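Local coordinates for iota-carbonic anhydrase (Nostoc sp. PCC 7120 = FACHB-418, PDB 7C5W), which catalyses the hydration of carbon dioxide to bicarbonate without needing a metal cofactor, working as a homotetramer built as a dimer of dimers, at residues Thr129-Ile141 / Thr149-Asp161. Residues are numbered along the deposited sequence; the frame is centred on the assembly and turned at random.
Sequences TGNTATTMGNVII and TTVDKTWQFLKDD
From Thr132–Leu158 to Ile141–Thr149 the two strands pair antiparallel in unbroken alternation, hydrogen-bonded pairs such as Ala133–Phe157 and Val139–Val151 taking turns with non-hydrogen-bonded ones, and the axis of 132-136 runs at 164° to that of 149-159. Lys153 N reaches Gly137 O at 2.8 Å, so the pairing survives the corner that the chain turns at Gly137. Beside this pair a water donates to Lys153 O at 2.6 Å and also bonds Thr135 OG1, bridging the strands. That hydroxyl lies in the plane of the Trp155 ring at its edge, 3.7 Å from Trp155 CE3, a position set by a chi1 of 71° that tucks OG1 between backbone N and carbonyl carbon. The indole has a neighbour near the rim on each face: Phe157 CZ 3.7 Å above one, Lys153 CD 3.3 Å above the other. Bends at chi3 and chi4 fold the Lys153 chain, whose CE packs 3.5 Å from Val139 CG2, while its NZ bonds Ser172. On the other side of the sheet, Gln156 extends fully beyond CG and passes Thr134 OG1 with its CG at 3.6 Å; its amide meets Thr134 of the second subunit, and Thr134 OG1 reciprocally bonds Gln156 OE1 there. A leucine in place of Gln156 would probably leave the Thr134 hydroxyls on both sides of this interface without their amide partners. Helix 26-50 covers the Ala133, Thr135 and Phe157 side, where Trp36 meets Trp155 edge-to-face, and the second subunit packs over Met136 and Asn138 on the reverse. This hairpin forms the middle of the sheet, between strands 116-128 and 165-173, with Val151 touching the bicarbonate-binding Thr79.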
loop_
_atom_site.group_PDB
_atom_site.type_symbol
_atom_site.label_atom_id
_atom_site.label_comp_id
_atom_site.label_asym_id
_atom_site.label_seq_id
_atom_site.Cartn_x
_atom_site.Cartn_y
_atom_site.Cartn_z
ATOM N N THR A 129 -3.158 -2.242 -6.611
ATOM C CA THR A 129 -2.613 -2.664 -5.293
ATOM C C THR A 129 -2.658 -1.498 -4.311
ATOM O O THR A 129 -1.853 -1.512 -3.370
ATOM C CB THR A 129 -1.148 -3.093 -5.425
ATOM O OG1 THR A 129 -0.399 -1.933 -5.790
ATOM C CG2 THR A 129 -0.934 -4.166 -6.463
ATOM N N GLY A 130 -3.520 -0.510 -4.562
ATOM C CA GLY A 130 -3.721 0.668 -3.692
ATOM C C GLY A 130 -3.043 1.916 -4.236
ATOM O O GLY A 130 -3.634 2.608 -5.086
ATOM N N ASN A 131 -1.829 2.188 -3.767
ATOM C CA ASN A 131 -1.032 3.368 -4.177
ATOM C C ASN A 131 -0.488 3.184 -5.605
ATOM O O ASN A 131 -0.121 4.202 -6.245
ATOM C CB ASN A 131 0.105 3.600 -3.190
ATOM C CG ASN A 131 0.390 5.072 -3.040
ATOM O OD1 ASN A 131 1.388 5.561 -3.566
ATOM N ND2 ASN A 131 -0.505 5.777 -2.357
ATOM N N THR A 132 -0.387 1.941 -6.080
ATOM C CA THR A 132 0.135 1.616 -7.429
ATOM C C THR A 132 -0.917 0.820 -8.193
ATOM O O THR A 132 -1.901 0.369 -7.579
ATOM C CB THR A 132 1.469 0.861 -7.376
ATOM O OG1 THR A 132 1.204 -0.502 -7.056
ATOM C CG2 THR A 132 2.441 1.446 -6.379
ATOM N N ALA A 133 -0.703 0.684 -9.496
ATOM C CA ALA A 133 -1.580 -0.037 -10.439
ATOM C C ALA A 133 -0.717 -0.563 -11.591
ATOM O O ALA A 133 0.067 0.222 -12.159
ATOM C CB ALA A 133 -2.679 0.882 -10.914
ATOM N N THR A 134 -0.823 -1.859 -11.877
ATOM C CA THR A 134 -0.099 -2.543 -12.972
ATOM C C THR A 134 -1.110 -2.851 -14.077
ATOM O O THR A 134 -2.237 -3.233 -13.738
ATOM C CB THR A 134 0.631 -3.772 -12.426
ATOM O OG1 THR A 134 1.339 -3.356 -11.262
ATOM C CG2 THR A 134 1.606 -4.382 -13.404
ATOM N N THR A 135 -0.737 -2.629 -15.338
ATOM C CA THR A 135 -1.520 -3.040 -16.534
ATOM C C THR A 135 -0.650 -3.984 -17.362
ATOM O O THR A 135 0.575 -3.791 -17.372
ATOM C CB THR A 135 -1.982 -1.843 -17.375
ATOM O OG1 THR A 135 -0.860 -1.259 -18.048
ATOM C CG2 THR A 135 -2.700 -0.800 -16.546
ATOM N N MET A 136 -1.260 -5.001 -17.971
ATOM C CA MET A 136 -0.597 -5.894 -18.950
ATOM C C MET A 136 -1.547 -6.066 -20.127
ATOM O O MET A 136 -2.772 -6.170 -19.898
ATOM C CB MET A 136 -0.252 -7.267 -18.363
ATOM C CG MET A 136 0.382 -8.200 -19.372
ATOM S SD MET A 136 0.995 -9.751 -18.647
ATOM C CE MET A 136 2.546 -9.184 -17.956
ATOM N N GLY A 137 -0.992 -6.072 -21.335
ATOM C CA GLY A 137 -1.756 -6.286 -22.572
ATOM C C GLY A 137 -0.957 -5.905 -23.801
ATOM O O GLY A 137 0.289 -5.880 -23.736
ATOM N N ASN A 138 -1.663 -5.605 -24.887
ATOM C CA ASN A 138 -1.063 -5.145 -26.158
ATOM C C ASN A 138 -1.157 -3.624 -26.232
ATOM O O ASN A 138 -2.093 -3.041 -25.655
ATOM C CB ASN A 138 -1.706 -5.827 -27.366
ATOM C CG ASN A 138 -1.361 -7.299 -27.433
ATOM O OD1 ASN A 138 -0.202 -7.687 -27.245
ATOM N ND2 ASN A 138 -2.367 -8.120 -27.683
ATOM N N VAL A 139 -0.163 -3.027 -26.888
ATOM C CA VAL A 139 -0.182 -1.633 -27.396
ATOM C C VAL A 139 0.167 -1.696 -28.885
ATOM O O VAL A 139 1.128 -2.380 -29.256
ATOM C CB VAL A 139 0.781 -0.735 -26.602
ATOM C CG1 VAL A 139 0.697 0.716 -27.054
ATOM C CG2 VAL A 139 0.529 -0.846 -25.105
ATOM N N ILE A 140 -0.629 -1.027 -29.709
ATOM C CA ILE A 140 -0.480 -1.017 -31.190
ATOM C C ILE A 140 -0.146 0.414 -31.607
ATOM O O ILE A 140 -0.972 1.314 -31.382
ATOM C CB ILE A 140 -1.748 -1.574 -31.857
ATOM C CG1 ILE A 140 -1.994 -3.024 -31.422
ATOM C CG2 ILE A 140 -1.658 -1.435 -33.367
ATOM C CD1 ILE A 140 -3.414 -3.505 -31.619
ATOM N N ILE A 141 1.066 0.602 -32.126
ATOM C CA ILE A 141 1.627 1.922 -32.519
ATOM C C ILE A 141 1.742 1.927 -34.046
ATOM O O ILE A 141 2.473 1.061 -34.600
ATOM C CB ILE A 141 2.973 2.152 -31.805
ATOM C CG1 ILE A 141 2.887 1.729 -30.335
ATOM C CG2 ILE A 141 3.427 3.597 -31.942
ATOM C CD1 ILE A 141 4.216 1.688 -29.615
ATOM N N THR A 149 3.025 -1.647 -35.467
ATOM C CA THR A 149 3.927 -2.383 -34.547
ATOM C C THR A 149 3.131 -2.742 -33.291
ATOM O O THR A 149 2.705 -1.822 -32.575
ATOM C CB THR A 149 5.162 -1.550 -34.183
ATOM O OG1 THR A 149 5.845 -1.188 -35.384
ATOM C CG2 THR A 149 6.105 -2.289 -33.261
ATOM N N THR A 150 2.911 -4.033 -33.067
ATOM C CA THR A 150 2.222 -4.575 -31.872
ATOM C C THR A 150 3.292 -4.991 -30.855
ATOM O O THR A 150 4.225 -5.717 -31.241
ATOM C CB THR A 150 1.252 -5.694 -32.278
ATOM O OG1 THR A 150 0.236 -5.090 -33.076
ATOM C CG2 THR A 150 0.594 -6.387 -31.107
ATOM N N VAL A 151 3.162 -4.520 -29.611
ATOM C CA VAL A 151 4.041 -4.924 -28.475
ATOM C C VAL A 151 3.182 -5.547 -27.370
ATOM O O VAL A 151 1.989 -5.185 -27.254
ATOM C CB VAL A 151 4.841 -3.717 -27.946
ATOM C CG1 VAL A 151 5.829 -3.201 -28.983
ATOM C CG2 VAL A 151 3.934 -2.596 -27.472
ATOM N N ASP A 152 3.778 -6.448 -26.596
ATOM C CA ASP A 152 3.264 -6.909 -25.283
ATOM C C ASP A 152 3.837 -5.978 -24.211
ATOM O O ASP A 152 5.078 -5.980 -24.069
ATOM C CB ASP A 152 3.692 -8.350 -25.019
ATOM C CG ASP A 152 3.354 -9.314 -26.146
ATOM O OD1 ASP A 152 2.295 -9.122 -26.791
ATOM O OD2 ASP A 152 4.136 -10.273 -26.342
ATOM N N LYS A 153 2.990 -5.214 -23.499
ATOM C CA LYS A 153 3.447 -4.135 -22.585
ATOM C C LYS A 153 2.891 -4.295 -21.166
ATOM O O LYS A 153 1.648 -4.385 -21.006
ATOM C CB LYS A 153 3.039 -2.752 -23.093
ATOM C CG LYS A 153 3.850 -1.616 -22.477
ATOM C CD LYS A 153 3.564 -0.278 -23.073
ATOM C CE LYS A 153 3.963 -0.168 -24.529
ATOM N NZ LYS A 153 5.432 -0.039 -24.686
ATOM N N THR A 154 3.794 -4.230 -20.179
ATOM C CA THR A 154 3.479 -4.082 -18.736
ATOM C C THR A 154 3.890 -2.685 -18.261
ATOM O O THR A 154 5.052 -2.338 -18.467
ATOM C CB THR A 154 4.189 -5.153 -17.907
ATOM O OG1 THR A 154 3.717 -6.398 -18.409
ATOM C CG2 THR A 154 3.920 -5.030 -16.424
ATOM N N TRP A 155 2.960 -1.926 -17.672
ATOM C CA TRP A 155 3.215 -0.642 -16.955
ATOM C C TRP A 155 2.923 -0.815 -15.460
ATOM O O TRP A 155 1.987 -1.569 -15.118
ATOM C CB TRP A 155 2.325 0.478 -17.486
ATOM C CG TRP A 155 2.840 1.207 -18.682
ATOM C CD1 TRP A 155 4.055 1.804 -18.831
ATOM C CD2 TRP A 155 2.101 1.490 -19.879
ATOM N NE1 TRP A 155 4.129 2.418 -20.050
ATOM C CE2 TRP A 155 2.949 2.241 -20.716
ATOM C CE3 TRP A 155 0.809 1.182 -20.320
ATOM C CZ2 TRP A 155 2.550 2.675 -21.979
ATOM C CZ3 TRP A 155 0.414 1.618 -21.566
ATOM C CH2 TRP A 155 1.275 2.354 -22.381
ATOM N N GLN A 156 3.649 -0.103 -14.601
ATOM C CA GLN A 156 3.233 0.105 -13.189
ATOM C C GLN A 156 3.223 1.608 -12.912
ATOM O O GLN A 156 4.239 2.247 -13.158
ATOM C CB GLN A 156 4.147 -0.633 -12.214
ATOM C CG GLN A 156 3.621 -0.638 -10.783
ATOM C CD GLN A 156 4.552 -1.344 -9.825
ATOM O OE1 GLN A 156 4.279 -1.466 -8.635
ATOM N NE2 GLN A 156 5.674 -1.811 -10.329
ATOM N N PHE A 157 2.088 2.136 -12.465
ATOM C CA PHE A 157 1.905 3.559 -12.111
ATOM C C PHE A 157 1.928 3.710 -10.591
ATOM O O PHE A 157 1.262 2.922 -9.895
ATOM C CB PHE A 157 0.597 4.078 -12.702
ATOM C CG PHE A 157 0.566 4.017 -14.208
ATOM C CD1 PHE A 157 1.149 5.020 -14.970
ATOM C CD2 PHE A 157 -0.010 2.935 -14.858
ATOM C CE1 PHE A 157 1.132 4.952 -16.355
ATOM C CE2 PHE A 157 -0.032 2.875 -16.242
ATOM C CZ PHE A 157 0.543 3.880 -16.986
ATOM N N LEU A 158 2.702 4.679 -10.108
ATOM C CA LEU A 158 2.666 5.153 -8.699
ATOM C C LEU A 158 2.034 6.554 -8.657
ATOM O O LEU A 158 2.409 7.410 -9.481
ATOM C CB LEU A 158 4.094 5.153 -8.150
ATOM C CG LEU A 158 4.264 5.697 -6.736
ATOM C CD1 LEU A 158 3.556 4.817 -5.732
ATOM C CD2 LEU A 158 5.737 5.800 -6.374
ATOM N N LYS A 159 1.074 6.760 -7.759
ATOM C CA LYS A 159 0.423 8.076 -7.515
ATOM C C LYS A 159 1.296 8.845 -6.520
ATOM O O LYS A 159 1.391 8.401 -5.349
ATOM C CB LYS A 159 -1.000 7.855 -6.996
ATOM C CG LYS A 159 -1.834 9.111 -6.797
ATOM C CD LYS A 159 -3.288 8.770 -6.598
ATOM C CE LYS A 159 -4.237 9.895 -6.934
ATOM N NZ LYS A 159 -5.602 9.390 -7.213
ATOM N N ASP A 160 1.967 9.905 -6.983
ATOM C CA ASP A 160 2.939 10.686 -6.173
ATOM C C ASP A 160 2.181 11.539 -5.146
ATOM O O ASP A 160 0.927 11.555 -5.186
ATOM C CB ASP A 160 3.859 11.548 -7.045
ATOM C CG ASP A 160 3.144 12.574 -7.907
ATOM O OD1 ASP A 160 1.991 12.952 -7.566
ATOM O OD2 ASP A 160 3.741 12.975 -8.929
ATOM N N ASP A 161 2.933 12.202 -4.259
ATOM C CA ASP A 161 2.420 13.049 -3.149
ATOM C C ASP A 161 1.487 14.127 -3.722
ATOM O O ASP A 161 0.698 14.671 -2.936
ATOM C CB ASP A 161 3.572 13.655 -2.332
ATOM C CG ASP A 161 4.345 12.685 -1.439
ATOM O OD1 ASP A 161 3.819 11.592 -1.143
ATOM O OD2 ASP A 161 5.479 13.036 -1.016
HETATM O O HOH W 1 -0.195 -2.589 -20.548
#